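PDB 6W0P: kojibiose phosphorylase from Gut metagenome, which belongs to glycoside hydrolase family 65, whose members join an N-terminal beta-sandwich domain to a helical catalytic domain and a small C-terminal domain. Local coordinates for residues 37-45 and 54-62; 13-21 and 110-120. All coordinates share one frame; numbering follows the deposited sequence.

Contact 1: 37-45 and 54-62; sequences NEYSGTRAF and QLIGTYFNG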
# COMPACT_ATOMS: atom_id res chain seq x y z
N ASN A 37 28.19 -19.56 12.59
CA ASN A 37 28.99 -19.32 13.82
C ASN A 37 28.68 -17.91 14.32
O ASN A 37 29.56 -17.36 14.97
CB ASN A 37 30.47 -19.63 13.58
CG ASN A 37 31.14 -18.73 12.56
OD1 ASN A 37 30.52 -17.84 11.98
ND2 ASN A 37 32.43 -18.95 12.32
N GLU A 38 27.45 -17.42 14.06
CA GLU A 38 26.90 -16.07 14.40
C GLU A 38 27.56 -14.98 13.55
O GLU A 38 26.85 -14.17 12.94
CB GLU A 38 27.11 -15.68 15.86
CG GLU A 38 26.43 -14.37 16.21
CD GLU A 38 26.94 -13.68 17.46
OE1 GLU A 38 26.94 -14.34 18.52
OE2 GLU A 38 27.29 -12.47 17.38
N TYR A 39 28.90 -14.95 13.53
CA TYR A 39 29.68 -14.00 12.71
C TYR A 39 29.34 -14.19 11.24
O TYR A 39 29.25 -13.22 10.49
CB TYR A 39 31.17 -14.23 12.94
CG TYR A 39 32.10 -13.41 12.09
CD1 TYR A 39 32.40 -12.09 12.42
CD2 TYR A 39 32.76 -13.98 11.02
CE1 TYR A 39 33.30 -11.34 11.67
CE2 TYR A 39 33.66 -13.25 10.26
CZ TYR A 39 33.96 -11.94 10.60
OH TYR A 39 34.87 -11.26 9.86
N SER A 40 29.21 -15.45 10.84
CA SER A 40 29.08 -15.87 9.43
C SER A 40 28.16 -17.09 9.33
O SER A 40 28.03 -17.84 10.32
CB SER A 40 30.45 -16.13 8.84
OG SER A 40 31.05 -17.27 9.44
N GLY A 41 27.57 -17.28 8.16
CA GLY A 41 26.84 -18.50 7.82
C GLY A 41 27.00 -18.86 6.37
O GLY A 41 27.12 -17.93 5.53
N THR A 42 26.93 -20.16 6.07
CA THR A 42 26.90 -20.65 4.68
C THR A 42 25.78 -21.66 4.54
O THR A 42 25.70 -22.56 5.38
CB THR A 42 28.25 -21.24 4.25
OG1 THR A 42 28.55 -22.32 5.13
CG2 THR A 42 29.35 -20.20 4.30
N ARG A 43 25.00 -21.52 3.48
CA ARG A 43 24.09 -22.58 2.99
C ARG A 43 24.94 -23.77 2.57
O ARG A 43 26.12 -23.57 2.23
CB ARG A 43 23.24 -22.05 1.83
CG ARG A 43 22.10 -21.13 2.25
CD ARG A 43 21.39 -20.52 1.06
NE ARG A 43 20.66 -21.52 0.31
CZ ARG A 43 19.44 -21.95 0.60
NH1 ARG A 43 18.78 -21.49 1.65
NH2 ARG A 43 18.87 -22.85 -0.17
N ALA A 44 24.33 -24.95 2.52
CA ALA A 44 25.00 -26.22 2.18
C ALA A 44 24.99 -26.39 0.66
O ALA A 44 24.76 -27.52 0.17
CB ALA A 44 24.33 -27.37 2.86
N PHE A 45 25.26 -25.30 -0.06
CA PHE A 45 25.38 -25.32 -1.53
C PHE A 45 26.61 -26.17 -1.83
O PHE A 45 27.55 -26.16 -1.05
CB PHE A 45 25.46 -23.90 -2.10
CG PHE A 45 26.66 -23.12 -1.65
CD1 PHE A 45 27.88 -23.26 -2.29
CD2 PHE A 45 26.58 -22.26 -0.57
CE1 PHE A 45 28.99 -22.54 -1.87
CE2 PHE A 45 27.69 -21.57 -0.13
CZ PHE A 45 28.89 -21.70 -0.78
N GLN A 54 19.71 -23.94 -7.38
CA GLN A 54 20.51 -23.79 -6.14
C GLN A 54 20.40 -22.35 -5.71
O GLN A 54 20.11 -21.48 -6.58
CB GLN A 54 21.98 -24.19 -6.36
CG GLN A 54 22.64 -23.51 -7.56
CD GLN A 54 24.15 -23.67 -7.51
OE1 GLN A 54 24.70 -24.51 -6.80
NE2 GLN A 54 24.83 -22.83 -8.27
N LEU A 55 20.58 -22.12 -4.42
CA LEU A 55 20.82 -20.78 -3.86
C LEU A 55 22.15 -20.86 -3.13
O LEU A 55 22.19 -21.38 -2.01
CB LEU A 55 19.67 -20.37 -2.94
CG LEU A 55 19.81 -18.97 -2.35
CD1 LEU A 55 19.95 -17.92 -3.45
CD2 LEU A 55 18.63 -18.62 -1.45
N ILE A 56 23.19 -20.36 -3.78
CA ILE A 56 24.53 -20.12 -3.17
C ILE A 56 24.39 -18.92 -2.23
O ILE A 56 23.87 -17.86 -2.65
CB ILE A 56 25.62 -19.90 -4.22
CG1 ILE A 56 25.82 -21.15 -5.09
CG2 ILE A 56 26.90 -19.49 -3.52
CD1 ILE A 56 26.81 -20.97 -6.23
N GLY A 57 24.86 -19.09 -1.00
CA GLY A 57 24.52 -18.17 0.09
C GLY A 57 25.57 -18.23 1.17
O GLY A 57 25.67 -19.29 1.82
N THR A 58 26.38 -17.17 1.24
CA THR A 58 27.40 -16.92 2.28
C THR A 58 27.08 -15.55 2.88
O THR A 58 27.03 -14.58 2.10
CB THR A 58 28.83 -16.97 1.71
OG1 THR A 58 29.00 -18.19 0.98
CG2 THR A 58 29.88 -16.86 2.80
N TYR A 59 26.83 -15.46 4.18
CA TYR A 59 26.45 -14.17 4.80
C TYR A 59 27.30 -13.92 6.03
O TYR A 59 27.72 -14.87 6.67
CB TYR A 59 24.97 -14.16 5.14
CG TYR A 59 24.12 -14.83 4.10
CD1 TYR A 59 23.72 -14.16 2.95
CD2 TYR A 59 23.71 -16.15 4.26
CE1 TYR A 59 22.91 -14.76 2.01
CE2 TYR A 59 22.90 -16.77 3.31
CZ TYR A 59 22.50 -16.07 2.19
OH TYR A 59 21.70 -16.67 1.27
N PHE A 60 27.48 -12.64 6.32
CA PHE A 60 28.15 -12.10 7.52
C PHE A 60 27.15 -11.22 8.26
O PHE A 60 26.58 -10.32 7.62
CB PHE A 60 29.41 -11.33 7.12
CG PHE A 60 30.44 -12.19 6.43
CD1 PHE A 60 31.41 -12.87 7.16
CD2 PHE A 60 30.41 -12.37 5.05
CE1 PHE A 60 32.34 -13.68 6.53
CE2 PHE A 60 31.34 -13.17 4.42
CZ PHE A 60 32.32 -13.82 5.16
N ASN A 61 26.94 -11.49 9.54
CA ASN A 61 25.94 -10.79 10.38
C ASN A 61 26.28 -9.29 10.33
O ASN A 61 27.40 -8.94 10.76
CB ASN A 61 25.94 -11.38 11.79
CG ASN A 61 24.63 -11.24 12.53
OD1 ASN A 61 24.08 -10.15 12.63
ND2 ASN A 61 24.15 -12.35 13.09
N GLY A 62 25.39 -8.46 9.79
CA GLY A 62 25.54 -6.98 9.80
C GLY A 62 26.18 -6.44 8.53
O GLY A 62 26.41 -5.23 8.44
O HOH W 1 29.42 -10.60 11.72

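Contact 2: 13-21 and 110-120; sequences PYRIVENNF and FEDFKRILDLR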
# COMPACT_ATOMS: atom_id res chain seq x y z
N PRO A 13 20.28 -39.71 16.17
CA PRO A 13 20.17 -38.76 17.27
C PRO A 13 21.21 -37.64 17.21
O PRO A 13 20.89 -36.60 17.75
CB PRO A 13 20.34 -39.61 18.55
CG PRO A 13 20.98 -40.91 18.10
CD PRO A 13 20.78 -41.03 16.59
N TYR A 14 22.38 -37.83 16.56
CA TYR A 14 23.50 -36.85 16.61
C TYR A 14 23.92 -36.35 15.21
O TYR A 14 24.89 -35.60 15.13
CB TYR A 14 24.72 -37.43 17.34
CG TYR A 14 24.49 -37.79 18.79
CD1 TYR A 14 24.44 -36.82 19.79
CD2 TYR A 14 24.33 -39.12 19.17
CE1 TYR A 14 24.23 -37.16 21.12
CE2 TYR A 14 24.15 -39.47 20.49
CZ TYR A 14 24.08 -38.49 21.47
OH TYR A 14 23.86 -38.86 22.76
N ARG A 15 23.22 -36.75 14.15
CA ARG A 15 23.55 -36.34 12.77
C ARG A 15 22.28 -36.22 11.92
O ARG A 15 21.30 -36.93 12.18
CB ARG A 15 24.51 -37.35 12.13
CG ARG A 15 25.65 -37.80 13.04
CD ARG A 15 26.74 -38.48 12.24
NE ARG A 15 26.25 -39.72 11.66
CZ ARG A 15 26.91 -40.45 10.75
NH1 ARG A 15 28.10 -40.09 10.32
NH2 ARG A 15 26.36 -41.58 10.32
N ILE A 16 22.32 -35.34 10.92
CA ILE A 16 21.35 -35.31 9.80
C ILE A 16 22.08 -36.00 8.65
O ILE A 16 23.27 -35.61 8.36
CB ILE A 16 20.92 -33.88 9.46
CG1 ILE A 16 20.56 -33.05 10.71
CG2 ILE A 16 19.77 -33.89 8.48
CD1 ILE A 16 19.48 -33.68 11.59
N VAL A 17 21.46 -37.00 8.05
CA VAL A 17 22.05 -37.77 6.93
C VAL A 17 21.09 -37.76 5.75
O VAL A 17 19.89 -38.09 5.96
CB VAL A 17 22.41 -39.20 7.37
CG1 VAL A 17 23.00 -40.01 6.21
CG2 VAL A 17 23.40 -39.16 8.52
N GLU A 18 21.59 -37.39 4.57
CA GLU A 18 20.88 -37.61 3.28
C GLU A 18 21.52 -38.82 2.59
O GLU A 18 22.70 -38.75 2.31
CB GLU A 18 20.91 -36.36 2.39
CG GLU A 18 20.02 -36.49 1.15
CD GLU A 18 20.16 -35.38 0.11
OE1 GLU A 18 21.10 -34.53 0.24
OE2 GLU A 18 19.31 -35.35 -0.80
N ASN A 19 20.77 -39.89 2.42
CA ASN A 19 21.19 -41.14 1.72
C ASN A 19 20.74 -41.00 0.26
O ASN A 19 19.53 -40.99 0.03
CB ASN A 19 20.56 -42.39 2.34
CG ASN A 19 21.34 -43.00 3.49
OD1 ASN A 19 22.38 -42.48 3.89
ND2 ASN A 19 20.85 -44.11 4.03
N ASN A 20 21.69 -40.89 -0.67
CA ASN A 20 21.42 -40.56 -2.10
C ASN A 20 21.07 -39.07 -2.21
O ASN A 20 20.53 -38.49 -1.23
CB ASN A 20 20.30 -41.41 -2.71
CG ASN A 20 20.57 -42.90 -2.59
OD1 ASN A 20 21.69 -43.36 -2.83
ND2 ASN A 20 19.54 -43.65 -2.24
N PHE A 21 21.38 -38.47 -3.36
CA PHE A 21 21.03 -37.08 -3.70
C PHE A 21 19.57 -37.06 -4.12
O PHE A 21 19.26 -37.88 -4.97
CB PHE A 21 21.89 -36.54 -4.84
CG PHE A 21 21.61 -35.10 -5.20
CD1 PHE A 21 21.43 -34.14 -4.21
CD2 PHE A 21 21.53 -34.70 -6.53
CE1 PHE A 21 21.17 -32.81 -4.54
CE2 PHE A 21 21.28 -33.37 -6.86
CZ PHE A 21 21.11 -32.43 -5.86
N PHE A 110 27.12 -40.43 -11.25
CA PHE A 110 27.69 -40.56 -9.88
C PHE A 110 26.89 -41.62 -9.14
O PHE A 110 25.79 -41.92 -9.59
CB PHE A 110 27.72 -39.20 -9.18
CG PHE A 110 26.36 -38.62 -8.91
CD1 PHE A 110 25.68 -37.90 -9.88
CD2 PHE A 110 25.76 -38.78 -7.67
CE1 PHE A 110 24.43 -37.37 -9.62
CE2 PHE A 110 24.50 -38.25 -7.41
CZ PHE A 110 23.85 -37.53 -8.38
N GLU A 111 27.44 -42.20 -8.08
CA GLU A 111 26.74 -43.22 -7.25
C GLU A 111 27.20 -43.05 -5.79
O GLU A 111 28.15 -42.28 -5.57
CB GLU A 111 26.98 -44.62 -7.84
CG GLU A 111 28.41 -45.08 -7.67
CD GLU A 111 28.83 -46.36 -8.38
OE1 GLU A 111 28.08 -46.86 -9.25
OE2 GLU A 111 29.93 -46.85 -8.05
N ASP A 112 26.54 -43.72 -4.85
CA ASP A 112 26.92 -43.76 -3.41
C ASP A 112 27.15 -42.34 -2.88
O ASP A 112 28.24 -42.08 -2.35
CB ASP A 112 28.16 -44.63 -3.19
CG ASP A 112 27.94 -46.08 -3.58
OD1 ASP A 112 26.76 -46.50 -3.62
OD2 ASP A 112 28.95 -46.77 -3.87
N PHE A 113 26.18 -41.45 -3.10
CA PHE A 113 26.11 -40.07 -2.56
C PHE A 113 25.62 -40.16 -1.12
O PHE A 113 24.63 -40.87 -0.85
CB PHE A 113 25.15 -39.22 -3.40
CG PHE A 113 24.95 -37.80 -2.96
CD1 PHE A 113 24.07 -37.49 -1.94
CD2 PHE A 113 25.55 -36.76 -3.64
CE1 PHE A 113 23.87 -36.18 -1.54
CE2 PHE A 113 25.35 -35.44 -3.25
CZ PHE A 113 24.51 -35.16 -2.20
N LYS A 114 26.28 -39.46 -0.22
CA LYS A 114 25.84 -39.37 1.19
C LYS A 114 26.23 -37.97 1.68
O LYS A 114 27.37 -37.58 1.42
CB LYS A 114 26.46 -40.53 1.98
CG LYS A 114 26.14 -40.55 3.46
CD LYS A 114 26.53 -41.87 4.11
CE LYS A 114 26.02 -42.04 5.52
NZ LYS A 114 25.76 -43.47 5.84
N ARG A 115 25.27 -37.25 2.27
CA ARG A 115 25.44 -35.91 2.89
C ARG A 115 25.27 -36.06 4.41
O ARG A 115 24.26 -36.67 4.83
CB ARG A 115 24.37 -34.96 2.34
CG ARG A 115 24.77 -33.50 2.39
CD ARG A 115 23.59 -32.55 2.30
NE ARG A 115 22.85 -32.65 1.06
CZ ARG A 115 22.81 -31.74 0.09
NH1 ARG A 115 23.48 -30.61 0.16
NH2 ARG A 115 22.07 -31.98 -0.97
N ILE A 116 26.20 -35.53 5.21
CA ILE A 116 26.19 -35.67 6.70
C ILE A 116 26.42 -34.32 7.36
O ILE A 116 27.40 -33.65 7.04
CB ILE A 116 27.24 -36.68 7.18
CG1 ILE A 116 27.06 -38.03 6.48
CG2 ILE A 116 27.19 -36.81 8.69
CD1 ILE A 116 28.20 -39.00 6.71
N LEU A 117 25.54 -33.94 8.29
CA LEU A 117 25.83 -32.84 9.24
C LEU A 117 25.99 -33.51 10.60
O LEU A 117 25.06 -34.21 11.04
CB LEU A 117 24.69 -31.81 9.20
CG LEU A 117 24.73 -30.73 10.28
CD1 LEU A 117 25.94 -29.84 10.11
CD2 LEU A 117 23.47 -29.89 10.27
N ASP A 118 27.16 -33.39 11.23
CA ASP A 118 27.38 -33.97 12.57
C ASP A 118 27.03 -32.92 13.63
O ASP A 118 27.75 -31.93 13.76
CB ASP A 118 28.81 -34.50 12.71
CG ASP A 118 28.94 -35.46 13.87
OD1 ASP A 118 28.32 -35.18 14.92
OD2 ASP A 118 29.64 -36.51 13.69
N LEU A 119 25.97 -33.13 14.38
CA LEU A 119 25.47 -32.12 15.35
C LEU A 119 26.43 -31.97 16.54
O LEU A 119 26.25 -31.01 17.29
CB LEU A 119 24.07 -32.51 15.80
CG LEU A 119 23.01 -32.66 14.72
CD1 LEU A 119 21.72 -33.12 15.35
CD2 LEU A 119 22.78 -31.35 13.94
N ARG A 120 27.48 -32.81 16.67
CA ARG A 120 28.43 -32.71 17.81
C ARG A 120 29.67 -31.90 17.45
O ARG A 120 30.43 -31.57 18.37
CB ARG A 120 28.82 -34.11 18.30
CG ARG A 120 27.63 -35.01 18.56
CD ARG A 120 28.01 -36.47 18.53
NE ARG A 120 28.38 -36.85 17.18
CZ ARG A 120 28.62 -38.11 16.81
NH1 ARG A 120 28.52 -39.08 17.70
NH2 ARG A 120 28.94 -38.39 15.56
O HOH W 2 29.92 -37.82 11.28
O HOH W 3 19.04 -32.98 -1.61
O HOH W 4 23.61 -42.45 -4.10

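Contact 1: 37-45 and 54-62
Phe45 lays one ring face against Ile56, whose CG2 sits 3.8 Å from the ring centroid and 1° off its normal, a CH-pi contact centred on the ring. CG of Phe45 stands between its backbone N and carbonyl carbon, which swings the ring back over the 54-62 backbone. Next to it, Arg43 bends at chi3 and its NE donates to Leu55 O at 2.8 Å, while Leu55 CD2 covers one face of the guanidinium. Beyond the bond to Leu55, NH2 forms a salt bridge with Glu30 and NH1 bonds Thr340 O.

Strands 40-42 and 58-60 run antiparallel, their axes at 168°. Gly41 and Tyr59 form the hydrogen-bonded pair, each N to the other's O at 2.8 Å; Thr42 CG2 and Thr58 CG2 lie side by side at 3.7 Å. At the other end the edge of Phe60 points to the face of Tyr39, planes 81° apart, an offset edge-to-face pair. Asn61 N donates to Tyr39 O at 3.0 Å, and ND2 bonds Glu38 O and Thr333 O. Asn37 OD1 accepts from Ser40 N and OG, an Asx motif in the turn from strand 35-36 into strand 40-42; with 58-60 on its other side, strand 40-42 is the middle of a three-stranded antiparallel sheet.

Contact 2: 13-21 and 110-120
Strands 15-19 and 109-118 are antiparallel neighbours in the large sheet of the N-terminal domain, and Glu18 and Arg115 are a hydrogen-bonded pair within it: Glu18 N donates to Arg115 O at 2.8 Å and Arg115 N to Glu18 O at 3.0 Å. Their side chains run alongside each other, pointing the same way, with carboxylate and guanidinium planes only 15° apart. Both NE and NH2 of Arg115 converge on Glu18 OE1, at 2.7 and 3.0 Å, so one oxygen takes the whole side-on salt bridge; NE meets it nearly end-on and NH2 uses its syn lone pair. Glu18 OE2 bonds His22 ND1 and Arg115 NH1 bonds Tyr124 OH, second partners that would restrain the rotation of both groups.

Close by, Phe21 CB stands over the centre of the Phe113 ring, 3.6 Å from its centroid and 5° off the normal. The two rings meet obliquely, planes at 42°. Phe110 CE2 adds an edge contact to Phe21 CB at 4.0 Å.

At the far end Tyr14 CB lies 3.6 Å above the plane of the Arg120 guanidinium, offset toward its rim. Arg120 is held flat by Asp118, its NE and NH2 each taking one carboxylate oxygen. A water accepts a hydrogen bond from Arg15 NH1 and donates one to Asp118 OD2; Arg15 NE pairs with Glu12. Asp118 OD1 further accepts from Arg120 N, an Asx turn closing the strand of this antiparallel beta-sandwich sheet.

How the contacts relate
Contact 1 is nested in the chain loop that contact 2 closes: 88 residues lie between 13-21 and 110-120, and both strands of contact 1 fall within that interval. The centres are about 20 Å apart, yet the two touch, Ala44 O lying 3.3 Å from Arg115 NH1 as packing. Helix 26-32 joins them, since Glu30 pairs with Arg43 of contact 1 while Ser29 touches Glu18 and Arg115 of contact 2. They belong to separate sheets. Contact 1 is buried, its centre about 13 Å from that of the chain, and is hydrogen-bonded to Asn332, Thr333 and Thr340; contact 2, about 24 Å out and partly buried, packs on helix 308-324.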